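Local coordinates for capsular polysaccharide biosynthesis protein (Burkholderia pseudomallei, PDB 4BQN), which binds coenzyme A and is probably an acetyltransferase in the biosynthesis of the bacterial capsular polysaccharide, at residues Q4-S9 against R31-V36; L60-Y65 against G89-S94. The protein carries 1 engineered substitution. One frame throughout, in Å; residues are numbered along the deposited sequence.

Both contacts belong to one four-stranded parallel sheet with the order 33-35, 6-11, 62-65, 91-94. Interaction 1 pairs the first edge strand with strand 6-11, and interaction 2 pairs strand 62-65 with the other edge strand; their centres lie about 11 Å apart. The two inner strands are neighbours, so the contacts meet directly: Lys7 N lies 2.8 Å from Asp61 OD2, Ser9 O lies 3.0 Å from Leu64 N, and Tyr8 packs against Leu62. Along the chain, interaction 1 closes before interaction 2 opens, with helix 46-56 between them. They form the two outer strand pairs of the sheet, joined through the central pairing of 6-11 with 62-65, and coenzyme A lies about 10 Å from the Tyr65 side chain of interaction 2.

Interaction 1: residues Q4-S9 against R31-V36; sequences QRKKYS and RDWELV
On the sheet face shared with Tyr8 and Leu35, the aliphatic chain of Lys6 slants across the Trp33 indole: Lys6 CB touches CZ3 of Trp33 at 3.5 Å, and CD lies over the six-membered ring, 4.2 Å from its centroid, as a CH-pi contact. Further along, Tyr8 has CG between its backbone N and carbonyl carbon (chi1 87°), which swings the ring across to the neighbouring strand; Leu35 CD1 lies over that ring, 4.0 Å from its centroid. The phenol OH is bonded to Asn24, and Phe29 stacks on Trp33. Glu34 extends over the Arg5 guanidinium, CG 3.7 Å from NH2 of Arg5. The carboxylate and guanidinium planes are 17° apart, yet Glu34 OE1 lies well out of the guanidinium plane, so any attraction is probably one of charge alone; Arg5 hydrogen-bonds through NH1 to Ala30 O and through NE to Met2 O. Ser9 OG, anti to its own N (chi1 -169°), donates to Val36 O at 2.7 Å, nearly straight along the carbonyl bond. Backbone bonds such as Glu34 N to Lys6 O (2.8 Å) complete the pairing. Strands 6-11 and 33-35, parallel neighbours linked through helices 15-24 and 27-32, form a beta-alpha-beta crossover.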
loop_
_atom_site.group_PDB
_atom_site.type_symbol
_atom_site.label_atom_id
_atom_site.label_comp_id
_atom_site.label_asym_id
_atom_site.label_seq_id
_atom_site.Cartn_x
_atom_site.Cartn_y
_atom_site.Cartn_z
ATOM N N GLN A 4 -0.489 -33.892 -5.471
ATOM C CA GLN A 4 -0.727 -33.959 -4.022
ATOM C C GLN A 4 0.066 -32.896 -3.236
ATOM O O GLN A 4 0.523 -33.140 -2.115
ATOM C CB GLN A 4 -0.410 -35.356 -3.485
ATOM C CG GLN A 4 -1.354 -36.432 -3.993
ATOM C CD GLN A 4 -1.094 -37.794 -3.381
ATOM O OE1 GLN A 4 -0.628 -38.710 -4.060
ATOM N NE2 GLN A 4 -1.394 -37.937 -2.089
ATOM N N ARG A 5 0.237 -31.720 -3.826
ATOM C CA ARG A 5 0.736 -30.569 -3.090
ATOM C C ARG A 5 -0.274 -30.129 -2.036
ATOM O O ARG A 5 -1.473 -30.366 -2.181
ATOM C CB ARG A 5 0.981 -29.410 -4.055
ATOM C CG ARG A 5 2.175 -29.624 -4.962
ATOM C CD ARG A 5 2.396 -28.475 -5.919
ATOM N NE ARG A 5 1.337 -28.350 -6.913
ATOM C CZ ARG A 5 1.181 -27.307 -7.731
ATOM N NH1 ARG A 5 2.011 -26.261 -7.686
ATOM N NH2 ARG A 5 0.183 -27.308 -8.602
ATOM N N LYS A 6 0.215 -29.489 -0.978
ATOM C CA LYS A 6 -0.653 -28.870 0.023
ATOM C C LYS A 6 -1.354 -27.669 -0.596
ATOM O O LYS A 6 -0.857 -27.094 -1.564
ATOM C CB LYS A 6 0.163 -28.434 1.240
ATOM C CG LYS A 6 0.780 -29.584 2.027
ATOM C CD LYS A 6 1.710 -29.068 3.110
ATOM C CE LYS A 6 2.309 -30.209 3.913
ATOM N NZ LYS A 6 3.035 -29.710 5.116
ATOM N N LYS A 7 -2.503 -27.295 -0.036
ATOM C CA LYS A 7 -3.290 -26.201 -0.588
ATOM C C LYS A 7 -3.182 -24.937 0.259
ATOM O O LYS A 7 -3.239 -24.986 1.497
ATOM C CB LYS A 7 -4.755 -26.608 -0.753
ATOM C CG LYS A 7 -4.964 -27.778 -1.699
ATOM C CD LYS A 7 -6.432 -28.169 -1.767
ATOM C CE LYS A 7 -6.619 -29.551 -2.375
ATOM N NZ LYS A 7 -7.950 -30.115 -2.012
ATOM N N TYR A 8 -3.024 -23.803 -0.419
ATOM C CA TYR A 8 -2.991 -22.521 0.268
ATOM C C TYR A 8 -3.795 -21.487 -0.473
ATOM O O TYR A 8 -4.055 -21.617 -1.673
ATOM C CB TYR A 8 -1.549 -22.022 0.492
ATOM C CG TYR A 8 -0.919 -21.231 -0.632
ATOM C CD1 TYR A 8 -0.581 -21.838 -1.839
ATOM C CD2 TYR A 8 -0.637 -19.879 -0.475
ATOM C CE1 TYR A 8 0.005 -21.112 -2.858
ATOM C CE2 TYR A 8 -0.041 -19.146 -1.489
ATOM C CZ TYR A 8 0.270 -19.759 -2.675
ATOM O OH TYR A 8 0.854 -19.001 -3.676
ATOM N N SER A 9 -4.182 -20.451 0.255
ATOM C CA SER A 9 -4.745 -19.271 -0.368
ATOM C C SER A 9 -4.128 -18.054 0.277
ATOM O O SER A 9 -3.557 -18.145 1.372
ATOM C CB SER A 9 -6.258 -19.232 -0.200
ATOM O OG SER A 9 -6.803 -18.221 -1.022
ATOM N N ARG A 31 6.818 -26.346 -5.755
ATOM C CA ARG A 31 6.939 -27.806 -5.631
ATOM C C ARG A 31 5.974 -28.335 -4.560
ATOM O O ARG A 31 5.426 -29.434 -4.692
ATOM C CB ARG A 31 8.395 -28.184 -5.294
ATOM C CG ARG A 31 8.667 -29.663 -5.050
ATOM C CD ARG A 31 10.013 -29.861 -4.356
ATOM N NE ARG A 31 9.996 -29.305 -3.004
ATOM C CZ ARG A 31 11.069 -28.911 -2.325
ATOM N NH1 ARG A 31 12.284 -29.014 -2.858
ATOM N NH2 ARG A 31 10.923 -28.409 -1.105
ATOM N N ASP A 32 5.773 -27.548 -3.509
ATOM C CA ASP A 32 5.061 -27.996 -2.305
ATOM C C ASP A 32 3.628 -27.504 -2.174
ATOM O O ASP A 32 2.835 -28.110 -1.441
ATOM C CB ASP A 32 5.826 -27.574 -1.039
ATOM C CG ASP A 32 7.208 -28.202 -0.947
ATOM O OD1 ASP A 32 7.407 -29.314 -1.483
ATOM O OD2 ASP A 32 8.096 -27.581 -0.320
ATOM N N TRP A 33 3.302 -26.400 -2.850
ATOM C CA TRP A 33 2.056 -25.685 -2.587
ATOM C C TRP A 33 1.284 -25.383 -3.849
ATOM O O TRP A 33 1.871 -24.960 -4.856
ATOM C CB TRP A 33 2.354 -24.358 -1.881
ATOM C CG TRP A 33 2.994 -24.531 -0.549
ATOM C CD1 TRP A 33 4.336 -24.484 -0.260
ATOM C CD2 TRP A 33 2.321 -24.771 0.689
ATOM N NE1 TRP A 33 4.532 -24.678 1.089
ATOM C CE2 TRP A 33 3.317 -24.885 1.691
ATOM C CE3 TRP A 33 0.973 -24.927 1.046
ATOM C CZ2 TRP A 33 2.998 -25.111 3.041
ATOM C CZ3 TRP A 33 0.654 -25.160 2.382
ATOM C CH2 TRP A 33 1.668 -25.255 3.364
ATOM N N GLU A 34 -0.028 -25.609 -3.778
ATOM C CA GLU A 34 -0.935 -25.262 -4.869
ATOM C C GLU A 34 -1.902 -24.178 -4.404
ATOM O O GLU A 34 -2.556 -24.302 -3.354
ATOM C CB GLU A 34 -1.704 -26.483 -5.390
ATOM C CG GLU A 34 -2.623 -26.158 -6.568
ATOM C CD GLU A 34 -3.456 -27.334 -7.060
ATOM O OE1 GLU A 34 -3.246 -28.484 -6.614
ATOM O OE2 GLU A 34 -4.334 -27.102 -7.915
ATOM N N LEU A 35 -1.983 -23.099 -5.183
ATOM C CA LEU A 35 -2.842 -21.964 -4.848
ATOM C C LEU A 35 -4.306 -22.255 -5.167
ATOM O O LEU A 35 -4.634 -22.732 -6.268
ATOM C CB LEU A 35 -2.393 -20.724 -5.627
ATOM C CG LEU A 35 -3.220 -19.446 -5.435
ATOM C CD1 LEU A 35 -3.144 -18.959 -3.999
ATOM C CD2 LEU A 35 -2.752 -18.370 -6.395
ATOM N N VAL A 36 -5.179 -21.942 -4.215
ATOM C CA VAL A 36 -6.624 -21.854 -4.459
ATOM C C VAL A 36 -6.941 -20.366 -4.297
ATOM O O VAL A 36 -6.864 -19.830 -3.190
ATOM C CB VAL A 36 -7.434 -22.720 -3.466
ATOM C CG1 VAL A 36 -8.924 -22.662 -3.791
ATOM C CG2 VAL A 36 -6.933 -24.164 -3.486
HETATM O O HOH W 1 -2.904 -30.718 -4.469
#

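Interaction 2: residues L60-Y65 against G89-S94; sequences LDLFLY and GGNALS
Tyr65 lays its ring over Ser94 at the C-terminal end of a parallel strand pair, in which 62-65 and 91-94 run side by side at 15° in the parallel sheet. The backbones are joined by four hydrogen bonds, from Asn91 N to Asp61 O at one end to Tyr65 N to Leu93 O at the other. In between, Phe63 N donates to Asn91 O, and Phe63 O receives Leu93 N.

From CB, which rests over one face of the Phe63 ring, the Tyr65 side chain turns back across the partner strand, because CG lies between the backbone N and the carbonyl carbon (chi1 69°). CD1 comes to 3.5 Å from Leu93 O. CE1 passes the Leu93-Ser94 peptide, 3.6 Å from Ser94 N, and also meets the methyl CB of Ala92 at 3.9 Å. Along the other edge of the ring, CE2 approaches Ser94 CB, while CZ is closer to it, at 3.5 Å. Ser94 CA stands over the ring face, offset toward its rim. The hydroxyl OH goes beyond the strand pair to hydrogen bonds with Asp173 and Lys176.

On the other face of the sheet from Phe63 and Tyr65 lie Leu62, Leu64 and Leu93, together with Asn91. Leu64 and Leu93 run alongside each other in the same direction, with Leu64 CD2 3.9 Å from Leu93 CB. Leu62 reaches the partner strand with one branch: its CD1 methyl lies 3.5 Å from Asn91 O and 4.1 Å from Leu93 CD1.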
loop_
_atom_site.group_PDB
_atom_site.type_symbol
_atom_site.label_atom_id
_atom_site.label_comp_id
_atom_site.label_asym_id
_atom_site.label_seq_id
_atom_site.Cartn_x
_atom_site.Cartn_y
_atom_site.Cartn_z
ATOM N N LEU A 60 -8.063 -25.791 3.234
ATOM C CA LEU A 60 -6.694 -25.279 3.146
ATOM C C LEU A 60 -5.753 -25.870 4.193
ATOM O O LEU A 60 -6.129 -26.054 5.358
ATOM C CB LEU A 60 -6.681 -23.753 3.275
ATOM C CG LEU A 60 -7.412 -22.965 2.192
ATOM C CD1 LEU A 60 -7.341 -21.492 2.579
ATOM C CD2 LEU A 60 -6.823 -23.224 0.813
ATOM N N ASP A 61 -4.521 -26.150 3.764
ATOM C CA ASP A 61 -3.419 -26.403 4.682
ATOM C C ASP A 61 -2.852 -25.097 5.227
ATOM O O ASP A 61 -2.396 -25.045 6.375
ATOM C CB ASP A 61 -2.323 -27.201 3.982
ATOM C CG ASP A 61 -2.803 -28.557 3.542
ATOM O OD1 ASP A 61 -2.953 -29.429 4.416
ATOM O OD2 ASP A 61 -3.045 -28.738 2.336
ATOM N N LEU A 62 -2.881 -24.052 4.398
ATOM C CA LEU A 62 -2.288 -22.764 4.750
ATOM C C LEU A 62 -3.178 -21.620 4.293
ATOM O O LEU A 62 -3.613 -21.600 3.143
ATOM C CB LEU A 62 -0.911 -22.638 4.100
ATOM C CG LEU A 62 -0.205 -21.272 4.168
ATOM C CD1 LEU A 62 0.125 -20.870 5.599
ATOM C CD2 LEU A 62 1.042 -21.268 3.290
ATOM N N PHE A 63 -3.423 -20.671 5.196
ATOM C CA PHE A 63 -4.174 -19.459 4.882
ATOM C C PHE A 63 -3.236 -18.308 5.215
ATOM O O PHE A 63 -2.973 -18.038 6.389
ATOM C CB PHE A 63 -5.453 -19.402 5.726
ATOM C CG PHE A 63 -6.383 -18.249 5.416
ATOM C CD1 PHE A 63 -6.845 -18.005 4.126
ATOM C CD2 PHE A 63 -6.852 -17.439 6.451
ATOM C CE1 PHE A 63 -7.724 -16.957 3.866
ATOM C CE2 PHE A 63 -7.729 -16.389 6.200
ATOM C CZ PHE A 63 -8.172 -16.148 4.907
ATOM N N LEU A 64 -2.670 -17.700 4.175
ATOM C CA LEU A 64 -1.874 -16.482 4.340
ATOM C C LEU A 64 -2.829 -15.329 4.158
ATOM O O LEU A 64 -3.550 -15.265 3.174
ATOM C CB LEU A 64 -0.763 -16.393 3.291
ATOM C CG LEU A 64 0.461 -17.292 3.443
ATOM C CD1 LEU A 64 1.287 -17.289 2.164
ATOM C CD2 LEU A 64 1.314 -16.878 4.637
ATOM N N TYR A 65 -2.855 -14.415 5.120
ATOM C CA TYR A 65 -3.852 -13.363 5.041
ATOM C C TYR A 65 -3.337 -12.075 5.641
ATOM O O TYR A 65 -2.462 -12.082 6.516
ATOM C CB TYR A 65 -5.153 -13.798 5.755
ATOM C CG TYR A 65 -4.990 -13.886 7.250
ATOM C CD1 TYR A 65 -4.454 -15.034 7.854
ATOM C CD2 TYR A 65 -5.304 -12.798 8.058
ATOM C CE1 TYR A 65 -4.251 -15.093 9.226
ATOM C CE2 TYR A 65 -5.105 -12.846 9.434
ATOM C CZ TYR A 65 -4.573 -13.990 10.001
ATOM O OH TYR A 65 -4.386 -14.027 11.359
ATOM N N GLY A 89 -5.472 -28.578 12.267
ATOM C CA GLY A 89 -4.171 -28.838 11.669
ATOM C C GLY A 89 -3.798 -27.871 10.560
ATOM O O GLY A 89 -2.654 -27.882 10.098
ATOM N N GLY A 90 -4.749 -27.044 10.113
ATOM C CA GLY A 90 -4.408 -25.962 9.185
ATOM C C GLY A 90 -3.628 -24.873 9.897
ATOM O O GLY A 90 -3.664 -24.768 11.126
ATOM N N ASN A 91 -2.918 -24.070 9.115
ATOM C CA ASN A 91 -2.078 -22.988 9.621
ATOM C C ASN A 91 -2.517 -21.660 8.999
ATOM O O ASN A 91 -2.524 -21.544 7.772
ATOM C CB ASN A 91 -0.620 -23.289 9.243
ATOM C CG ASN A 91 0.380 -22.351 9.895
ATOM O OD1 ASN A 91 0.085 -21.676 10.884
ATOM N ND2 ASN A 91 1.592 -22.325 9.346
ATOM N N ALA A 92 -2.862 -20.681 9.836
ATOM C CA ALA A 92 -3.217 -19.340 9.377
ATOM C C ALA A 92 -2.109 -18.375 9.813
ATOM O O ALA A 92 -1.832 -18.220 11.006
ATOM C CB ALA A 92 -4.567 -18.917 9.944
ATOM N N LEU A 93 -1.447 -17.760 8.837
ATOM C CA LEU A 93 -0.348 -16.828 9.108
ATOM C C LEU A 93 -0.701 -15.459 8.588
ATOM O O LEU A 93 -1.038 -15.286 7.398
ATOM C CB LEU A 93 0.948 -17.307 8.451
ATOM C CG LEU A 93 1.631 -18.527 9.074
ATOM C CD1 LEU A 93 2.760 -18.999 8.169
ATOM C CD2 LEU A 93 2.159 -18.206 10.465
ATOM N N SER A 94 -0.667 -14.477 9.483
ATOM C CA SER A 94 -0.927 -13.105 9.064
ATOM C C SER A 94 0.309 -12.423 8.496
ATOM O O SER A 94 1.446 -12.603 8.977
ATOM C CB SER A 94 -1.545 -12.290 10.193
ATOM O OG SER A 94 -0.744 -12.384 11.360
#